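Local coordinates for protein glycosyl transferase family 9 (Veillonella parvula, PDB 3TOV) that probably transfers a sugar, perhaps a heptose, from a nucleotide-activated donor to an acceptor, as in the heptosyltransferases of glycosyltransferase family 9, at residues V22-P27 with H138-Y143; F190-A195 with E230-V235. All blocks are in the same frame, centred on the assembly; numbering follows the deposited sequence.

Contact 1 and contact 2 belong to different halves of a two-domain GT-B enzyme and share no helix or strand. Contact 1 lies about 9 Å from the centre of the chain, measured from its own centre. All its touching residues are buried, and it joins two helical parts of the first half where the second half closes on them. Contact 2 lies about 18 Å out. It is mostly buried, but Met231 and Ser194 are partly exposed. The centres of the two contacts are 27 Å apart. Both are mainly apolar. Contact 1 adds aromatic rings and a backbone carbonyl at a ring edge. Contact 2 rests on one isoleucine methyl and one selenomethionine tail.

Contact 1: V22-P27 with H138-Y143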
loop_
_atom_site.group_PDB
_atom_site.type_symbol
_atom_site.label_atom_id
_atom_site.label_comp_id
_atom_site.label_asym_id
_atom_site.label_seq_id
_atom_site.Cartn_x
_atom_site.Cartn_y
_atom_site.Cartn_z
ATOM N N VAL A 22 1.991 -5.023 2.704
ATOM C CA VAL A 22 2.963 -4.519 3.679
ATOM C C VAL A 22 2.580 -3.157 4.244
ATOM O O VAL A 22 2.494 -2.980 5.465
ATOM C CB VAL A 22 4.406 -4.477 3.130
ATOM C CG1 VAL A 22 5.297 -3.591 4.002
ATOM C CG2 VAL A 22 4.964 -5.871 3.059
ATOM N N ILE A 23 2.348 -2.191 3.371
ATOM C CA ILE A 23 2.035 -0.850 3.843
ATOM C C ILE A 23 0.866 -0.888 4.828
ATOM O O ILE A 23 0.803 -0.099 5.776
ATOM C CB ILE A 23 1.762 0.088 2.668
ATOM C CG1 ILE A 23 3.014 0.132 1.773
ATOM C CG2 ILE A 23 1.351 1.458 3.170
ATOM C CD1 ILE A 23 2.800 0.737 0.387
ATOM N N LEU A 24 -0.032 -1.847 4.618
ATOM C CA LEU A 24 -1.209 -2.028 5.465
ATOM C C LEU A 24 -0.887 -2.570 6.855
ATOM O O LEU A 24 -1.736 -2.553 7.744
ATOM C CB LEU A 24 -2.211 -2.957 4.781
ATOM C CG LEU A 24 -2.863 -2.377 3.532
ATOM C CD1 LEU A 24 -3.642 -3.443 2.809
ATOM C CD2 LEU A 24 -3.753 -1.232 3.942
ATOM N N THR A 25 0.331 -3.069 7.038
ATOM C CA THR A 25 0.762 -3.545 8.346
ATOM C C THR A 25 1.348 -2.389 9.137
ATOM O O THR A 25 1.775 -2.552 10.281
ATOM C CB THR A 25 1.843 -4.631 8.242
ATOM O OG1 THR A 25 3.062 -4.061 7.732
ATOM C CG2 THR A 25 1.389 -5.756 7.339
ATOM N N THR A 26 1.369 -1.218 8.520
ATOM C CA THR A 26 2.105 -0.100 9.080
ATOM C C THR A 26 1.413 0.615 10.264
ATOM O O THR A 26 2.098 1.093 11.183
ATOM C CB THR A 26 2.539 0.881 7.965
ATOM O OG1 THR A 26 3.831 1.415 8.281
ATOM C CG2 THR A 26 1.531 2.006 7.779
ATOM N N PRO A 27 0.061 0.677 10.256
ATOM C CA PRO A 27 -0.703 1.266 11.363
ATOM C C PRO A 27 -0.715 0.338 12.585
ATOM O O PRO A 27 -0.647 0.787 13.733
ATOM C CB PRO A 27 -2.122 1.383 10.785
ATOM C CG PRO A 27 -1.995 1.159 9.329
ATOM C CD PRO A 27 -0.840 0.236 9.178
ATOM N N HIS A 138 -11.462 -4.092 7.598
ATOM C CA HIS A 138 -10.533 -3.653 6.572
ATOM C C HIS A 138 -9.188 -4.326 6.897
ATOM O O HIS A 138 -8.914 -4.649 8.056
ATOM C CB HIS A 138 -10.435 -2.129 6.634
ATOM C CG HIS A 138 -9.427 -1.530 5.705
ATOM N ND1 HIS A 138 -9.656 -1.370 4.355
ATOM C CD2 HIS A 138 -8.199 -1.015 5.938
ATOM C CE1 HIS A 138 -8.605 -0.803 3.793
ATOM N NE2 HIS A 138 -7.707 -0.578 4.734
ATOM N N ALA A 139 -8.354 -4.560 5.893
ATOM C CA ALA A 139 -7.108 -5.301 6.112
ATOM C C ALA A 139 -6.173 -4.718 7.200
ATOM O O ALA A 139 -5.465 -5.461 7.899
ATOM C CB ALA A 139 -6.361 -5.457 4.809
ATOM N N ALA A 140 -6.168 -3.398 7.345
ATOM C CA ALA A 140 -5.275 -2.774 8.310
ATOM C C ALA A 140 -5.811 -2.922 9.727
ATOM O O ALA A 140 -5.044 -3.086 10.682
ATOM C CB ALA A 140 -5.040 -1.312 7.967
ATOM N N ASP A 141 -7.132 -2.870 9.852
ATOM C CA ASP A 141 -7.780 -3.065 11.138
ATOM C C ASP A 141 -7.659 -4.516 11.576
ATOM O O ASP A 141 -7.576 -4.811 12.773
ATOM C CB ASP A 141 -9.252 -2.664 11.074
ATOM C CG ASP A 141 -9.445 -1.162 10.940
ATOM O OD1 ASP A 141 -8.592 -0.401 11.460
ATOM O OD2 ASP A 141 -10.453 -0.749 10.310
HETATM N N MSE A 142 -7.655 -5.427 10.608
HETATM C CA MSE A 142 -7.581 -6.841 10.944
HETATM C C MSE A 142 -6.193 -7.219 11.477
HETATM O O MSE A 142 -6.061 -8.108 12.326
HETATM C CB MSE A 142 -8.013 -7.722 9.763
HETATM C CG MSE A 142 -6.888 -8.269 8.899
HETATM SE SE MSE A 142 -7.511 -9.745 7.767
HETATM C CE MSE A 142 -6.035 -9.801 6.547
ATOM N N TYR A 143 -5.164 -6.531 10.992
ATOM C CA TYR A 143 -3.830 -6.754 11.523
ATOM C C TYR A 143 -3.832 -6.327 12.983
ATOM O O TYR A 143 -3.427 -7.089 13.856
ATOM C CB TYR A 143 -2.745 -6.058 10.667
ATOM C CG TYR A 143 -2.504 -6.813 9.369
ATOM C CD1 TYR A 143 -2.513 -8.203 9.363
ATOM C CD2 TYR A 143 -2.326 -6.162 8.150
ATOM C CE1 TYR A 143 -2.334 -8.929 8.197
ATOM C CE2 TYR A 143 -2.147 -6.893 6.971
ATOM C CZ TYR A 143 -2.157 -8.276 7.019
ATOM O OH TYR A 143 -1.985 -9.052 5.906
#
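Leu24 projects from the turn at 23-26 onto the first turn of helix 139-149. Its CG lies anti to the carbonyl carbon, chi1 -68°, and this turn carries both methyls toward Ala139 and Ala140. CB and CG themselves stay clear of the helix. CD1 rests on Ala139 CB at 3.9 Å. CD2 meets Ala140 CB at 4.2 Å and also approaches NE2 of His138 obliquely. The leucine and histidine side chains cross at about a right angle. His138 occupies the N-cap position, and its ND1 is hydrogen-bonded to Phe293 O.

The backbone of Leu24 touches as well. Its O lies 3.5 Å from Ala140 CB and receives a CA-H...O contact from Ala140 CA. The same O sits at the edge of the Tyr143 ring, in its plane, 3.7 Å from CD2. Next to it, Thr25 CG2 meets Tyr143 CE2 at 3.7 Å. Thr25 OG1 donates to Val22 O over 2.6 Å, in the carbonyl plane on a lone pair. Thr25 N uses the same acceptor, and OG1 also bonds Tyr43 OH. With an alanine here, Tyr143 would probably lose its methyl neighbour and Tyr43 OH its hydroxyl mate. Pro27 CG adds a last touch on Ala140 CB.

The contact joins the turn between helices 19-23 and 26-35, which follow strand 10-14, to helix 139-149. Tyr295 of helix 292-295 touches Leu24 and Ala139, and His274 of helix 271-277 touches Leu24. These residues come from the half of the chain that carries the second parallel sheet.

Contact 2: F190-A195 with E230-V235; sequences FNIGSA and EMVQPV
Met231, modelled as selenomethionine, reaches from helix 229-237 to the loop that follows strand 187-191. The chain bends at chi3, -97°, and the bend lays the tail along the loop backbone. SE lies 3.6 Å from Gly193 CA. CE lies 3.6 Å from Ser194 N, and both SE and CE are also near Ser194 O. That oxygen is hydrogen-bonded by NH1 of Arg200, and the Met231 side chain touches Arg200 too. Gly193 offers only a CA at this point. Its positive phi, 82°, is consistent with the need for a glycine, since a side chain would press on the preceding carbonyl and face the selenium.

The main chain of Met231 meets a different partner. Its O is approached by CD1 of Ile192. Both valine contacts of the helix converge on this methyl. Val232 presents CG2 to it at 3.9 Å. The helix is then kinked around Pro234, whose ring nitrogen has no hydrogen to give. Past the kink, Val235 CG2 meets Ile192 CD1, also at 3.9 Å, and Val235 N makes a weak bond to Val232 O. The two valines thus grip one methyl from successive turns.

Phe206 of helix 203-216 also touches Ile192, and Phe222 of strand 219-222 lies against both valines. Strand 187-191 is a middle strand of the second parallel sheet, and helix 229-237 is the crossover between strands 219-222 and 244-245. The helix of this beta-alpha-beta crossover packs back on the loop at the end of the neighbouring strand 187-191, as in the Rossmann-like second half of GT-B glycosyltransferases.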
loop_
_atom_site.group_PDB
_atom_site.type_symbol
_atom_site.label_atom_id
_atom_site.label_comp_id
_atom_site.label_asym_id
_atom_site.label_seq_id
_atom_site.Cartn_x
_atom_site.Cartn_y
_atom_site.Cartn_z
ATOM N N PHE A 190 -1.329 10.212 -11.988
ATOM C CA PHE A 190 -2.055 9.016 -12.380
ATOM C C PHE A 190 -1.200 7.775 -12.206
ATOM O O PHE A 190 -0.052 7.725 -12.643
ATOM C CB PHE A 190 -2.433 9.092 -13.852
ATOM C CG PHE A 190 -3.236 10.291 -14.203
ATOM C CD1 PHE A 190 -4.599 10.181 -14.435
ATOM C CD2 PHE A 190 -2.637 11.538 -14.297
ATOM C CE1 PHE A 190 -5.342 11.291 -14.759
ATOM C CE2 PHE A 190 -3.384 12.657 -14.620
ATOM C CZ PHE A 190 -4.733 12.531 -14.855
ATOM N N ASN A 191 -1.781 6.765 -11.581
ATOM C CA ASN A 191 -1.204 5.442 -11.548
ATOM C C ASN A 191 -2.256 4.526 -12.149
ATOM O O ASN A 191 -3.179 4.097 -11.469
ATOM C CB ASN A 191 -0.841 5.048 -10.107
ATOM C CG ASN A 191 -0.662 3.544 -9.923
ATOM O OD1 ASN A 191 0.033 2.872 -10.699
ATOM N ND2 ASN A 191 -1.294 3.008 -8.885
ATOM N N ILE A 192 -2.130 4.273 -13.446
ATOM C CA ILE A 192 -3.005 3.354 -14.162
ATOM C C ILE A 192 -2.332 1.982 -14.243
ATOM O O ILE A 192 -1.171 1.813 -13.836
ATOM C CB ILE A 192 -3.244 3.873 -15.593
ATOM C CG1 ILE A 192 -2.306 3.186 -16.597
ATOM C CG2 ILE A 192 -3.012 5.378 -15.661
ATOM C CD1 ILE A 192 -1.932 4.047 -17.819
ATOM N N GLY A 193 -3.044 0.995 -14.769
ATOM C CA GLY A 193 -2.396 -0.258 -15.109
ATOM C C GLY A 193 -2.167 -1.257 -13.992
ATOM O O GLY A 193 -1.712 -0.918 -12.892
ATOM N N SER A 194 -2.475 -2.511 -14.311
ATOM C CA SER A 194 -2.469 -3.602 -13.358
ATOM C C SER A 194 -2.252 -4.871 -14.156
ATOM O O SER A 194 -2.527 -4.901 -15.353
ATOM C CB SER A 194 -3.820 -3.665 -12.618
ATOM O OG SER A 194 -3.957 -4.830 -11.816
ATOM N N ALA A 195 -1.748 -5.915 -13.505
ATOM C CA ALA A 195 -1.625 -7.207 -14.160
ATOM C C ALA A 195 -3.013 -7.720 -14.564
ATOM O O ALA A 195 -3.156 -8.508 -15.499
ATOM C CB ALA A 195 -0.931 -8.191 -13.247
ATOM N N GLU A 230 3.964 -0.121 -21.273
ATOM C CA GLU A 230 3.148 -0.493 -22.424
ATOM C C GLU A 230 1.716 -0.024 -22.233
ATOM O O GLU A 230 0.990 0.198 -23.200
ATOM C CB GLU A 230 3.161 -2.008 -22.584
ATOM C CG GLU A 230 2.281 -2.546 -23.699
ATOM C CD GLU A 230 2.355 -4.066 -23.812
ATOM O OE1 GLU A 230 2.162 -4.600 -24.931
ATOM O OE2 GLU A 230 2.608 -4.725 -22.777
HETATM N N MSE A 231 1.314 0.113 -20.972
HETATM C CA MSE A 231 -0.030 0.557 -20.626
HETATM C C MSE A 231 -0.144 2.079 -20.561
HETATM O O MSE A 231 -1.241 2.630 -20.641
HETATM C CB MSE A 231 -0.474 -0.078 -19.306
HETATM C CG MSE A 231 -0.507 -1.591 -19.363
HETATM SE SE MSE A 231 -1.361 -2.436 -17.840
HETATM C CE MSE A 231 0.192 -2.875 -16.726
ATOM N N VAL A 232 0.989 2.756 -20.421
ATOM C CA VAL A 232 1.010 4.207 -20.367
ATOM C C VAL A 232 1.228 4.836 -21.741
ATOM O O VAL A 232 0.634 5.871 -22.071
ATOM C CB VAL A 232 2.116 4.704 -19.449
ATOM C CG1 VAL A 232 2.063 6.213 -19.330
ATOM C CG2 VAL A 232 1.986 4.066 -18.090
ATOM N N GLN A 233 2.095 4.224 -22.541
ATOM C CA GLN A 233 2.355 4.744 -23.872
ATOM C C GLN A 233 1.059 5.112 -24.590
ATOM O O GLN A 233 0.927 6.216 -25.098
ATOM C CB GLN A 233 3.177 3.755 -24.703
ATOM C CG GLN A 233 3.004 3.907 -26.215
ATOM C CD GLN A 233 1.938 2.963 -26.777
ATOM O OE1 GLN A 233 1.861 1.791 -26.383
ATOM N NE2 GLN A 233 1.110 3.470 -27.697
ATOM N N PRO A 234 0.084 4.196 -24.624
ATOM C CA PRO A 234 -1.061 4.514 -25.472
ATOM C C PRO A 234 -1.881 5.692 -24.919
ATOM O O PRO A 234 -2.623 6.347 -25.663
ATOM C CB PRO A 234 -1.872 3.208 -25.476
ATOM C CG PRO A 234 -0.977 2.175 -24.890
ATOM C CD PRO A 234 -0.086 2.905 -23.946
ATOM N N VAL A 235 -1.745 5.972 -23.628
ATOM C CA VAL A 235 -2.336 7.182 -23.102
ATOM C C VAL A 235 -1.548 8.376 -23.620
ATOM O O VAL A 235 -2.033 9.140 -24.456
ATOM C CB VAL A 235 -2.353 7.183 -21.574
ATOM C CG1 VAL A 235 -3.041 8.446 -21.037
ATOM C CG2 VAL A 235 -3.038 5.924 -21.072
#